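Local coordinates for mandelate racemase/muconate lactonizing enzyme (PDB 2OG9), which probably catalyses metal-assisted proton abstraction beside a substrate carboxylate, as a TIM-barrel member of the enolase superfamily related to mandelate racemase, at residues 238-243 with 261-266; 126-131 with 361-366; 179-184 with 208-213. All coordinates share one frame; numbering follows the deposited sequence.

Contact 1: 238-243 with 261-266; sequences IEEPLD and IATGEM
CG of Glu239 lies anti to the backbone N (chi1 -175°) and the chain beyond it is extended, while CG of Glu265 is wedged between its own backbone N and carbonyl carbon (chi1 63°); the two chains thereby cross at about a right angle. Their carboxylates meet through one oxygen each, with Glu239 OE2 2.5 Å from Glu265 OE2 and the planes turned 52° apart. Glu240 passes on the other flank of the same acid: its CG lies 3.3 Å from Glu265 OE2. The bend at chi2 then carries Glu240 OE2 over to Thr263, whose OG1 donates to it at 2.9 Å from well above the carboxylate plane. The other oxygen, Glu240 OE1, is buried and finds no polar partner in the model; it rests 3.2 Å from CG of selenomethionine Met266. Behind these side chains lies the parallel pairing of strands 238-239 and 261-263, joined through helix 247-256 in a beta-alpha-beta unit of the TIM barrel. Ala262 bonds through both its N and its O, N to Ile238 O at 3.0 Å and O to Glu240 N at 2.9 Å, so the two strands stay paired right up to their C-terminal ends, where the acids emerge. In enolase superfamily relatives, acids at successive strand ends hold a magnesium ion, and Glu239 and Glu265 are consistent with that role. On the opposite face of the sheet Ile238 CB meets Ile261 CD1 at 4.2 Å, and Ile238 also packs on Cys227 and Phe230 of helix 220-230. Beyond the strand end, Pro241 CD comes within 4.2 Å of Ile261 CG2, and the proline ring leans on His250 and Leu253 of helix 247-256. Met266 also packs on Ala107 of the second subunit.

Contact 2: 126-131 with 361-366; sequences LWDLKA and PGLGLT
Asp128 reaches from helix 114-133 into the tight turn at 361-364, its carboxylate meeting the backbone of Gly362 and Leu363. CB leaves the helix with CG anti to the backbone N (chi1 177°), which brings the carboxylate up to the loop. CG comes within 3.9 Å of Leu363 N. At the tip OD1 accepts the Leu363 N-H, 2.8 Å from that N and nearly straight (166° at the hydrogen), met on the anti side and 24° out of the carboxylate plane. OD1 also touches Gly362 CA at 3.3 Å and takes a hydrogen bond from water 1 at 2.9 Å; the same water accepts from Leu365 N, also at 2.9 Å, extending the grip of the aspartate one residue beyond the turn. OD2 is held separately, by a salt bridge to Lys132 and a hydrogen bond from Leu63 N. With an alanine in place of Asp128, the Leu363 amide and water 1 would probably lose this acceptor and Lys132 this carboxylate, leaving the loop freer to shift. One helical turn on, Ala131 CB lies 3.5 Å from Gly362 CA; a side chain at Gly362 would run into OD1, and its positive phi also suits glycine. Leu363 tucks its side chain against Val124 and Leu138. The turn is a type II' beta turn from Pro361 to Gly364, held in part by a buried carboxylate where a helix of the N-terminal capping domain meets the loop after strand 354-356, a domain junction of the two-domain enolase superfamily fold.

Contact 3: 179-184 with 208-213; sequences GGIKLK and VPLMVD
Met211 O is met by two groups of the neighbouring strand: Leu183 N donates to it at 2.7 Å, and Lys182 CA approaches at 3.2 Å in a CA-H...O contact. The same parallel pattern runs on through Met211 N to Ile181 O and Asp213 N to Leu183 O, knitting strands 181-184 and 210-213 while their axes diverge by 30°. Ile181, Leu183, Leu210 and Val212 point to the helix-covered face, where Ile181 CB packs on Leu210 CD2 at 3.8 Å beneath helices 163-175 and 190-204. On the other face, Lys182 leaves its strand with CG anti to the backbone N and crosses selenomethionine Met211 at about a right angle, CB to CG 3.6 Å. Bends at chi3 (72°) and chi4 then turn its ammonium forward along the sheet to Asp213. NZ reaches Asp213 OD2 at 2.9 Å, on the anti lone pair, as a salt bridge, while Asp213 OD1 accepts from Asn215 N. Lys182 and Lys184 match the Lys-X-Lys pattern of the mandelate racemase group, in which Lys184 would by analogy be the probable acid-base residue, while the salt bridge probably orients Lys182 and balances the charge of Asp213 beside the presumed metal site.

Contacts 1 and 3 belong to one parallel barrel sheet, strands 210-213 and 238-239 being neighbours in it, with contact centres 14 Å apart. They meet through Glu239: its N lies 2.8 Å from Val212 O, a probable hydrogen bond, and its OE2 3.0 Å from Asp213 OD2. Asp213, Glu239 and Glu265 thus stand in a row at successive strand ends, the probable metal site by family. The calcium bound at Ala254 and Phe257 is elsewhere, about 6 Å from the side chain of Ile261. Contact 2 lies across the chain's centre, its own centre about 30 Å from that of contact 1 and 31 Å from that of contact 3, joining capping domain to barrel.

Contact 1: 238-243 with 261-266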
ATOM      1  N   ILE A 238       8.104 -15.264 -23.937  1.00 18.60           N
ATOM      2  CA  ILE A 238       9.542 -15.264 -23.719  1.00 19.43           C
ATOM      3  C   ILE A 238       9.639 -15.990 -22.381  1.00 20.91           C
ATOM      4  O   ILE A 238       9.170 -15.495 -21.355  1.00 19.48           O
ATOM      5  CB  ILE A 238      10.104 -13.834 -23.613  1.00 18.63           C
ATOM      6  CG1 ILE A 238      10.023 -13.154 -24.990  1.00 21.60           C
ATOM      7  CG2 ILE A 238      11.547 -13.883 -23.094  1.00 21.30           C
ATOM      8  CD1 ILE A 238      10.468 -11.696 -25.002  1.00 21.80           C
ATOM      9  N   GLU A 239      10.236 -17.176 -22.411  1.00 21.40           N
ATOM     10  CA  GLU A 239      10.345 -18.041 -21.240  1.00 21.38           C
ATOM     11  C   GLU A 239      11.643 -17.932 -20.437  1.00 23.46           C
ATOM     12  O   GLU A 239      12.739 -17.921 -20.999  1.00 22.10           O
ATOM     13  CB  GLU A 239      10.138 -19.486 -21.712  1.00 22.44           C
ATOM     14  CG  GLU A 239      10.083 -20.555 -20.640  1.00 25.66           C
ATOM     15  CD  GLU A 239       9.806 -21.924 -21.245  1.00 26.76           C
ATOM     16  OE1 GLU A 239       9.086 -21.977 -22.263  1.00 27.09           O
ATOM     17  OE2 GLU A 239      10.291 -22.942 -20.709  1.00 28.72           O
ATOM     18  N   GLU A 240      11.499 -17.862 -19.116  1.00 22.03           N
ATOM     19  CA  GLU A 240      12.631 -17.779 -18.199  1.00 26.56           C
ATOM     20  C   GLU A 240      13.720 -16.794 -18.612  1.00 26.19           C
ATOM     21  O   GLU A 240      14.891 -17.160 -18.708  1.00 26.25           O
ATOM     22  CB  GLU A 240      13.251 -19.168 -18.030  1.00 28.45           C
ATOM     23  CG  GLU A 240      12.442 -20.123 -17.175  1.00 35.07           C
ATOM     24  CD  GLU A 240      12.586 -19.842 -15.691  1.00 40.72           C
ATOM     25  OE1 GLU A 240      12.724 -20.817 -14.919  1.00 39.98           O
ATOM     26  OE2 GLU A 240      12.560 -18.650 -15.294  1.00 42.92           O
ATOM     27  N   PRO A 241      13.353 -15.528 -18.860  1.00 24.90           N
ATOM     28  CA  PRO A 241      14.382 -14.564 -19.257  1.00 25.06           C
ATOM     29  C   PRO A 241      15.394 -14.294 -18.144  1.00 26.18           C
ATOM     30  O   PRO A 241      16.547 -13.963 -18.417  1.00 27.59           O
ATOM     31  CB  PRO A 241      13.567 -13.324 -19.618  1.00 23.85           C
ATOM     32  CG  PRO A 241      12.376 -13.428 -18.680  1.00 23.24           C
ATOM     33  CD  PRO A 241      12.025 -14.895 -18.792  1.00 23.12           C
ATOM     34  N   LEU A 242      14.964 -14.461 -16.896  1.00 25.95           N
ATOM     35  CA  LEU A 242      15.820 -14.207 -15.736  1.00 26.39           C
ATOM     36  C   LEU A 242      15.887 -15.393 -14.781  1.00 27.12           C
ATOM     37  O   LEU A 242      15.254 -16.420 -15.010  1.00 24.64           O
ATOM     38  CB  LEU A 242      15.285 -13.007 -14.962  1.00 26.57           C
ATOM     39  CG  LEU A 242      15.159 -11.686 -15.723  1.00 28.20           C
ATOM     40  CD1 LEU A 242      14.342 -10.702 -14.897  1.00 27.88           C
ATOM     41  CD2 LEU A 242      16.547 -11.137 -16.024  1.00 26.33           C
ATOM     42  N   ASP A 243      16.655 -15.237 -13.704  1.00 28.17           N
ATOM     43  CA  ASP A 243      16.760 -16.282 -12.696  1.00 29.29           C
ATOM     44  C   ASP A 243      15.333 -16.606 -12.257  1.00 29.37           C
ATOM     45  O   ASP A 243      14.524 -15.704 -12.028  1.00 26.36           O
ATOM     46  CB  ASP A 243      17.556 -15.799 -11.483  1.00 32.49           C
ATOM     47  CG  ASP A 243      17.579 -16.822 -10.361  1.00 34.88           C
ATOM     48  OD1 ASP A 243      18.334 -17.813 -10.462  1.00 39.58           O
ATOM     49  OD2 ASP A 243      16.827 -16.647  -9.382  1.00 37.65           O
ATOM     50  N   ILE A 261       5.435 -13.045 -20.631  1.00 16.42           N
ATOM     51  CA  ILE A 261       6.595 -13.594 -19.957  1.00 17.09           C
ATOM     52  C   ILE A 261       6.101 -14.888 -19.332  1.00 18.72           C
ATOM     53  O   ILE A 261       5.044 -14.918 -18.703  1.00 16.38           O
ATOM     54  CB  ILE A 261       7.095 -12.658 -18.849  1.00 19.62           C
ATOM     55  CG1 ILE A 261       7.513 -11.322 -19.466  1.00 19.98           C
ATOM     56  CG2 ILE A 261       8.250 -13.316 -18.076  1.00 20.12           C
ATOM     57  CD1 ILE A 261       8.562 -11.454 -20.562  1.00 20.47           C
ATOM     58  N   ALA A 262       6.856 -15.962 -19.528  1.00 18.43           N
ATOM     59  CA  ALA A 262       6.488 -17.257 -18.985  1.00 18.34           C
ATOM     60  C   ALA A 262       7.571 -17.715 -18.032  1.00 18.80           C
ATOM     61  O   ALA A 262       8.753 -17.627 -18.345  1.00 16.74           O
ATOM     62  CB  ALA A 262       6.332 -18.266 -20.108  1.00 19.83           C
ATOM     63  N   THR A 263       7.171 -18.201 -16.865  1.00 18.74           N
ATOM     64  CA  THR A 263       8.147 -18.681 -15.899  1.00 19.86           C
ATOM     65  C   THR A 263       7.478 -19.586 -14.868  1.00 19.22           C
ATOM     66  O   THR A 263       6.251 -19.703 -14.842  1.00 18.84           O
ATOM     67  CB  THR A 263       8.834 -17.497 -15.184  1.00 20.95           C
ATOM     68  OG1 THR A 263       9.892 -17.991 -14.353  1.00 23.91           O
ATOM     69  CG2 THR A 263       7.833 -16.732 -14.335  1.00 22.42           C
ATOM     70  N   GLY A 264       8.290 -20.239 -14.041  1.00 17.94           N
ATOM     71  CA  GLY A 264       7.758 -21.111 -13.007  1.00 19.65           C
ATOM     72  C   GLY A 264       8.175 -22.570 -13.081  1.00 20.60           C
ATOM     73  O   GLY A 264       8.020 -23.308 -12.107  1.00 19.33           O
ATOM     74  N   GLU A 265       8.716 -22.992 -14.222  1.00 22.40           N
ATOM     75  CA  GLU A 265       9.122 -24.384 -14.398  1.00 25.30           C
ATOM     76  C   GLU A 265      10.145 -24.878 -13.378  1.00 24.49           C
ATOM     77  O   GLU A 265      10.218 -26.073 -13.106  1.00 23.41           O
ATOM     78  CB  GLU A 265       9.671 -24.603 -15.817  1.00 28.55           C
ATOM     79  CG  GLU A 265      10.932 -23.806 -16.127  1.00 32.63           C
ATOM     80  CD  GLU A 265      11.333 -23.867 -17.592  1.00 35.48           C
ATOM     81  OE1 GLU A 265      11.933 -24.879 -18.016  1.00 36.24           O
ATOM     82  OE2 GLU A 265      11.041 -22.896 -18.323  1.00 37.58           O
HETATM   83  N   MSE A 266      10.921 -23.968 -12.799  1.00 23.55           N
HETATM   84  CA  MSE A 266      11.941 -24.364 -11.825  1.00 25.47           C
HETATM   85  C   MSE A 266      11.455 -24.462 -10.381  1.00 24.96           C
HETATM   86  O   MSE A 266      12.121 -25.067  -9.534  1.00 24.11           O
HETATM   87  CB  MSE A 266      13.118 -23.385 -11.870  1.00 29.68           C
HETATM   88  CG  MSE A 266      13.807 -23.301 -13.218  1.00 35.04           C
HETATM   89 SE   MSE A 266      14.447 -25.034 -13.785  1.00 56.91          SE
HETATM   90  CE  MSE A 266      15.832 -25.270 -12.448  1.00 39.05           C
TER

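Contact 2: 126-131 with 361-366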
ATOM      1  N   LEU A 126      -2.293 -42.077  -6.557  1.00 14.66           N
ATOM      2  CA  LEU A 126      -3.595 -42.053  -5.887  1.00 15.12           C
ATOM      3  C   LEU A 126      -4.656 -41.421  -6.789  1.00 15.43           C
ATOM      4  O   LEU A 126      -5.803 -41.881  -6.831  1.00 13.65           O
ATOM      5  CB  LEU A 126      -3.512 -41.283  -4.562  1.00 17.07           C
ATOM      6  CG  LEU A 126      -2.759 -41.986  -3.425  1.00 16.99           C
ATOM      7  CD1 LEU A 126      -2.632 -41.067  -2.217  1.00 17.88           C
ATOM      8  CD2 LEU A 126      -3.512 -43.254  -3.046  1.00 18.19           C
ATOM      9  N   TRP A 127      -4.282 -40.366  -7.504  1.00 15.45           N
ATOM     10  CA  TRP A 127      -5.222 -39.714  -8.414  1.00 16.58           C
ATOM     11  C   TRP A 127      -5.562 -40.647  -9.573  1.00 15.07           C
ATOM     12  O   TRP A 127      -6.706 -40.713 -10.003  1.00 15.04           O
ATOM     13  CB  TRP A 127      -4.634 -38.410  -8.962  1.00 17.20           C
ATOM     14  CG  TRP A 127      -4.873 -37.256  -8.059  1.00 16.48           C
ATOM     15  CD1 TRP A 127      -3.996 -36.707  -7.158  1.00 16.68           C
ATOM     16  CD2 TRP A 127      -6.097 -36.536  -7.920  1.00 15.86           C
ATOM     17  NE1 TRP A 127      -4.609 -35.684  -6.469  1.00 15.54           N
ATOM     18  CE2 TRP A 127      -5.899 -35.559  -6.915  1.00 16.27           C
ATOM     19  CE3 TRP A 127      -7.349 -36.622  -8.547  1.00 14.24           C
ATOM     20  CZ2 TRP A 127      -6.908 -34.672  -6.520  1.00 17.90           C
ATOM     21  CZ3 TRP A 127      -8.354 -35.739  -8.157  1.00 18.15           C
ATOM     22  CH2 TRP A 127      -8.125 -34.773  -7.148  1.00 16.86           C
ATOM     23  N   ASP A 128      -4.555 -41.352 -10.073  1.00 15.85           N
ATOM     24  CA  ASP A 128      -4.727 -42.309 -11.168  1.00 16.98           C
ATOM     25  C   ASP A 128      -5.722 -43.377 -10.719  1.00 16.56           C
ATOM     26  O   ASP A 128      -6.655 -43.730 -11.443  1.00 18.14           O
ATOM     27  CB  ASP A 128      -3.370 -42.947 -11.502  1.00 19.10           C
ATOM     28  CG  ASP A 128      -3.462 -44.014 -12.591  1.00 22.33           C
ATOM     29  OD1 ASP A 128      -4.079 -43.749 -13.640  1.00 21.19           O
ATOM     30  OD2 ASP A 128      -2.900 -45.114 -12.399  1.00 21.73           O
ATOM     31  N   LEU A 129      -5.530 -43.861  -9.499  1.00 15.64           N
ATOM     32  CA  LEU A 129      -6.392 -44.881  -8.924  1.00 17.03           C
ATOM     33  C   LEU A 129      -7.824 -44.381  -8.743  1.00 17.57           C
ATOM     34  O   LEU A 129      -8.775 -45.091  -9.060  1.00 18.02           O
ATOM     35  CB  LEU A 129      -5.802 -45.351  -7.584  1.00 18.71           C
ATOM     36  CG  LEU A 129      -6.457 -46.495  -6.799  1.00 21.52           C
ATOM     37  CD1 LEU A 129      -5.451 -47.056  -5.794  1.00 24.30           C
ATOM     38  CD2 LEU A 129      -7.706 -46.005  -6.087  1.00 22.51           C
ATOM     39  N   LYS A 130      -7.992 -43.158  -8.248  1.00 16.41           N
ATOM     40  CA  LYS A 130      -9.341 -42.631  -8.054  1.00 16.09           C
ATOM     41  C   LYS A 130     -10.055 -42.460  -9.388  1.00 15.87           C
ATOM     42  O   LYS A 130     -11.241 -42.761  -9.504  1.00 17.91           O
ATOM     43  CB  LYS A 130      -9.318 -41.286  -7.312  1.00 14.90           C
ATOM     44  CG  LYS A 130     -10.710 -40.683  -7.115  1.00 15.34           C
ATOM     45  CD  LYS A 130     -10.687 -39.433  -6.233  1.00 16.38           C
ATOM     46  CE  LYS A 130     -10.353 -39.780  -4.781  1.00 18.45           C
ATOM     47  NZ  LYS A 130     -10.555 -38.603  -3.881  1.00 16.30           N
ATOM     48  N   ALA A 131      -9.338 -41.970 -10.393  1.00 16.06           N
ATOM     49  CA  ALA A 131      -9.932 -41.781 -11.718  1.00 17.30           C
ATOM     50  C   ALA A 131     -10.406 -43.131 -12.269  1.00 17.33           C
ATOM     51  O   ALA A 131     -11.542 -43.265 -12.734  1.00 15.79           O
ATOM     52  CB  ALA A 131      -8.910 -41.158 -12.661  1.00 19.18           C
ATOM     53  N   PRO A 361      -9.032 -44.735 -18.837  1.00 24.21           N
ATOM     54  CA  PRO A 361      -9.115 -44.478 -17.391  1.00 24.45           C
ATOM     55  C   PRO A 361      -7.815 -44.001 -16.737  1.00 23.72           C
ATOM     56  O   PRO A 361      -6.729 -44.483 -17.070  1.00 24.59           O
ATOM     57  CB  PRO A 361      -9.573 -45.820 -16.829  1.00 25.31           C
ATOM     58  CG  PRO A 361     -10.429 -46.370 -17.941  1.00 27.22           C
ATOM     59  CD  PRO A 361      -9.605 -46.054 -19.170  1.00 25.51           C
ATOM     60  N   GLY A 362      -7.944 -43.059 -15.799  1.00 21.79           N
ATOM     61  CA  GLY A 362      -6.790 -42.521 -15.092  1.00 21.10           C
ATOM     62  C   GLY A 362      -5.808 -41.777 -15.976  1.00 21.31           C
ATOM     63  O   GLY A 362      -6.205 -41.078 -16.910  1.00 18.40           O
ATOM     64  N   LEU A 363      -4.519 -41.911 -15.672  1.00 20.09           N
ATOM     65  CA  LEU A 363      -3.481 -41.269 -16.466  1.00 23.64           C
ATOM     66  C   LEU A 363      -3.382 -41.924 -17.833  1.00 24.88           C
ATOM     67  O   LEU A 363      -2.920 -41.308 -18.789  1.00 27.04           O
ATOM     68  CB  LEU A 363      -2.121 -41.382 -15.778  1.00 26.74           C
ATOM     69  CG  LEU A 363      -1.806 -40.423 -14.635  1.00 30.26           C
ATOM     70  CD1 LEU A 363      -0.368 -40.648 -14.177  1.00 29.84           C
ATOM     71  CD2 LEU A 363      -1.989 -38.991 -15.115  1.00 30.97           C
ATOM     72  N   GLY A 364      -3.804 -43.182 -17.913  1.00 23.47           N
ATOM     73  CA  GLY A 364      -3.742 -43.909 -19.168  1.00 23.21           C
ATOM     74  C   GLY A 364      -2.334 -44.388 -19.471  1.00 23.80           C
ATOM     75  O   GLY A 364      -1.924 -44.455 -20.635  1.00 23.01           O
ATOM     76  N   LEU A 365      -1.591 -44.727 -18.423  1.00 22.47           N
ATOM     77  CA  LEU A 365      -0.215 -45.185 -18.576  1.00 22.34           C
ATOM     78  C   LEU A 365       0.069 -46.511 -17.876  1.00 23.12           C
ATOM     79  O   LEU A 365      -0.444 -46.774 -16.785  1.00 20.99           O
ATOM     80  CB  LEU A 365       0.757 -44.135 -18.017  1.00 22.03           C
ATOM     81  CG  LEU A 365       0.738 -42.712 -18.584  1.00 22.39           C
ATOM     82  CD1 LEU A 365       1.613 -41.825 -17.703  1.00 22.96           C
ATOM     83  CD2 LEU A 365       1.237 -42.698 -20.030  1.00 20.43           C
ATOM     84  N   THR A 366       0.894 -47.333 -18.519  1.00 21.52           N
ATOM     85  CA  THR A 366       1.332 -48.612 -17.966  1.00 22.74           C
ATOM     86  C   THR A 366       2.816 -48.704 -18.297  1.00 21.56           C
ATOM     87  O   THR A 366       3.250 -48.229 -19.348  1.00 22.19           O
ATOM     88  CB  THR A 366       0.584 -49.823 -18.585  1.00 23.38           C
ATOM     89  OG1 THR A 366       0.698 -49.786 -20.012  1.00 21.04           O
ATOM     90  CG2 THR A 366      -0.886 -49.808 -18.179  1.00 22.10           C
TER
HETATM   91  O   HOH W   1      -2.483 -45.050 -15.718  1.00 31.87           O

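Contact 3: 179-184 with 208-213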
ATOM      1  N   GLY A 179       1.538 -27.512 -33.055  1.00 28.45           N
ATOM      2  CA  GLY A 179       0.929 -26.193 -33.138  1.00 26.83           C
ATOM      3  C   GLY A 179       1.816 -24.988 -32.883  1.00 26.93           C
ATOM      4  O   GLY A 179       1.341 -23.855 -32.936  1.00 26.69           O
ATOM      5  N   GLY A 180       3.093 -25.219 -32.608  1.00 25.80           N
ATOM      6  CA  GLY A 180       4.001 -24.116 -32.350  1.00 26.05           C
ATOM      7  C   GLY A 180       5.430 -24.586 -32.176  1.00 24.97           C
ATOM      8  O   GLY A 180       5.675 -25.775 -31.964  1.00 23.51           O
ATOM      9  N   ILE A 181       6.371 -23.646 -32.249  1.00 25.34           N
ATOM     10  CA  ILE A 181       7.794 -23.950 -32.120  1.00 25.04           C
ATOM     11  C   ILE A 181       8.478 -23.122 -31.029  1.00 25.02           C
ATOM     12  O   ILE A 181       8.396 -21.897 -31.033  1.00 24.20           O
ATOM     13  CB  ILE A 181       8.539 -23.660 -33.456  1.00 26.55           C
ATOM     14  CG1 ILE A 181       7.933 -24.487 -34.594  1.00 26.71           C
ATOM     15  CG2 ILE A 181      10.020 -23.939 -33.299  1.00 26.22           C
ATOM     16  CD1 ILE A 181       8.082 -25.986 -34.427  1.00 27.85           C
ATOM     17  N   LYS A 182       9.150 -23.782 -30.091  1.00 25.10           N
ATOM     18  CA  LYS A 182       9.865 -23.049 -29.053  1.00 28.75           C
ATOM     19  C   LYS A 182      11.351 -23.079 -29.387  1.00 29.86           C
ATOM     20  O   LYS A 182      11.935 -24.148 -29.548  1.00 28.85           O
ATOM     21  CB  LYS A 182       9.634 -23.661 -27.668  1.00 28.52           C
ATOM     22  CG  LYS A 182      10.389 -22.917 -26.567  1.00 31.50           C
ATOM     23  CD  LYS A 182       9.756 -23.117 -25.197  1.00 33.71           C
ATOM     24  CE  LYS A 182       9.975 -24.513 -24.653  1.00 35.96           C
ATOM     25  NZ  LYS A 182      11.303 -24.675 -24.010  1.00 37.32           N
ATOM     26  N   LEU A 183      11.958 -21.902 -29.505  1.00 30.76           N
ATOM     27  CA  LEU A 183      13.376 -21.812 -29.833  1.00 32.78           C
ATOM     28  C   LEU A 183      14.219 -21.481 -28.611  1.00 34.35           C
ATOM     29  O   LEU A 183      13.873 -20.601 -27.821  1.00 32.89           O
ATOM     30  CB  LEU A 183      13.612 -20.744 -30.903  1.00 33.43           C
ATOM     31  CG  LEU A 183      12.887 -20.903 -32.242  1.00 34.78           C
ATOM     32  CD1 LEU A 183      13.147 -19.679 -33.104  1.00 36.05           C
ATOM     33  CD2 LEU A 183      13.359 -22.169 -32.943  1.00 34.94           C
ATOM     34  N   LYS A 184      15.328 -22.196 -28.461  1.00 35.14           N
ATOM     35  CA  LYS A 184      16.234 -21.963 -27.349  1.00 35.99           C
ATOM     36  C   LYS A 184      17.102 -20.752 -27.670  1.00 35.72           C
ATOM     37  O   LYS A 184      17.658 -20.652 -28.766  1.00 34.25           O
ATOM     38  CB  LYS A 184      17.130 -23.181 -27.126  1.00 37.73           C
ATOM     39  CG  LYS A 184      16.403 -24.426 -26.649  1.00 40.42           C
ATOM     40  CD  LYS A 184      15.926 -24.282 -25.212  1.00 42.53           C
ATOM     41  CE  LYS A 184      15.314 -25.580 -24.705  1.00 43.81           C
ATOM     42  NZ  LYS A 184      16.264 -26.722 -24.843  1.00 45.28           N
ATOM     43  N   VAL A 208       2.807 -19.384 -38.049  1.00 35.75           N
ATOM     44  CA  VAL A 208       3.235 -20.420 -37.116  1.00 34.05           C
ATOM     45  C   VAL A 208       3.641 -19.790 -35.785  1.00 32.08           C
ATOM     46  O   VAL A 208       4.592 -19.012 -35.725  1.00 32.30           O
ATOM     47  CB  VAL A 208       4.426 -21.221 -37.678  1.00 35.49           C
ATOM     48  CG1 VAL A 208       4.804 -22.345 -36.720  1.00 34.45           C
ATOM     49  CG2 VAL A 208       4.066 -21.789 -39.039  1.00 36.45           C
ATOM     50  N   PRO A 209       2.913 -20.108 -34.701  1.00 29.69           N
ATOM     51  CA  PRO A 209       3.239 -19.546 -33.386  1.00 26.98           C
ATOM     52  C   PRO A 209       4.679 -19.848 -32.995  1.00 26.62           C
ATOM     53  O   PRO A 209       5.151 -20.976 -33.157  1.00 25.05           O
ATOM     54  CB  PRO A 209       2.238 -20.231 -32.456  1.00 27.72           C
ATOM     55  CG  PRO A 209       1.044 -20.461 -33.361  1.00 27.69           C
ATOM     56  CD  PRO A 209       1.712 -20.961 -34.626  1.00 27.90           C
ATOM     57  N   LEU A 210       5.373 -18.836 -32.478  1.00 24.49           N
ATOM     58  CA  LEU A 210       6.762 -18.993 -32.058  1.00 26.51           C
ATOM     59  C   LEU A 210       7.001 -18.479 -30.644  1.00 25.60           C
ATOM     60  O   LEU A 210       6.473 -17.435 -30.256  1.00 24.03           O
ATOM     61  CB  LEU A 210       7.700 -18.234 -33.000  1.00 25.98           C
ATOM     62  CG  LEU A 210       7.798 -18.631 -34.473  1.00 32.15           C
ATOM     63  CD1 LEU A 210       8.857 -17.761 -35.138  1.00 31.51           C
ATOM     64  CD2 LEU A 210       8.162 -20.107 -34.612  1.00 30.78           C
HETATM   65  N   MSE A 211       7.797 -19.218 -29.880  1.00 23.65           N
HETATM   66  CA  MSE A 211       8.148 -18.812 -28.522  1.00 26.05           C
HETATM   67  C   MSE A 211       9.635 -19.046 -28.315  1.00 24.58           C
HETATM   68  O   MSE A 211      10.238 -19.838 -29.025  1.00 23.62           O
HETATM   69  CB  MSE A 211       7.342 -19.592 -27.463  1.00 25.75           C
HETATM   70  CG  MSE A 211       7.148 -21.078 -27.718  1.00 27.36           C
HETATM   71 SE   MSE A 211       5.561 -21.426 -28.776  1.00 34.57          SE
HETATM   72  CE  MSE A 211       4.277 -21.875 -27.373  1.00 25.86           C
ATOM     73  N   VAL A 212      10.233 -18.337 -27.363  1.00 25.78           N
ATOM     74  CA  VAL A 212      11.651 -18.520 -27.082  1.00 24.03           C
ATOM     75  C   VAL A 212      11.857 -18.836 -25.604  1.00 24.74           C
ATOM     76  O   VAL A 212      11.042 -18.463 -24.752  1.00 22.95           O
ATOM     77  CB  VAL A 212      12.491 -17.273 -27.472  1.00 23.90           C
ATOM     78  CG1 VAL A 212      12.321 -16.975 -28.957  1.00 24.74           C
ATOM     79  CG2 VAL A 212      12.082 -16.071 -26.635  1.00 22.04           C
ATOM     80  N   ASP A 213      12.949 -19.535 -25.310  1.00 24.13           N
ATOM     81  CA  ASP A 213      13.293 -19.937 -23.952  1.00 25.66           C
ATOM     82  C   ASP A 213      14.734 -19.499 -23.699  1.00 28.39           C
ATOM     83  O   ASP A 213      15.654 -19.998 -24.350  1.00 27.31           O
ATOM     84  CB  ASP A 213      13.182 -21.460 -23.842  1.00 28.54           C
ATOM     85  CG  ASP A 213      13.275 -21.961 -22.417  1.00 29.92           C
ATOM     86  OD1 ASP A 213      13.742 -21.215 -21.530  1.00 31.19           O
ATOM     87  OD2 ASP A 213      12.882 -23.125 -22.188  1.00 34.89           O
TER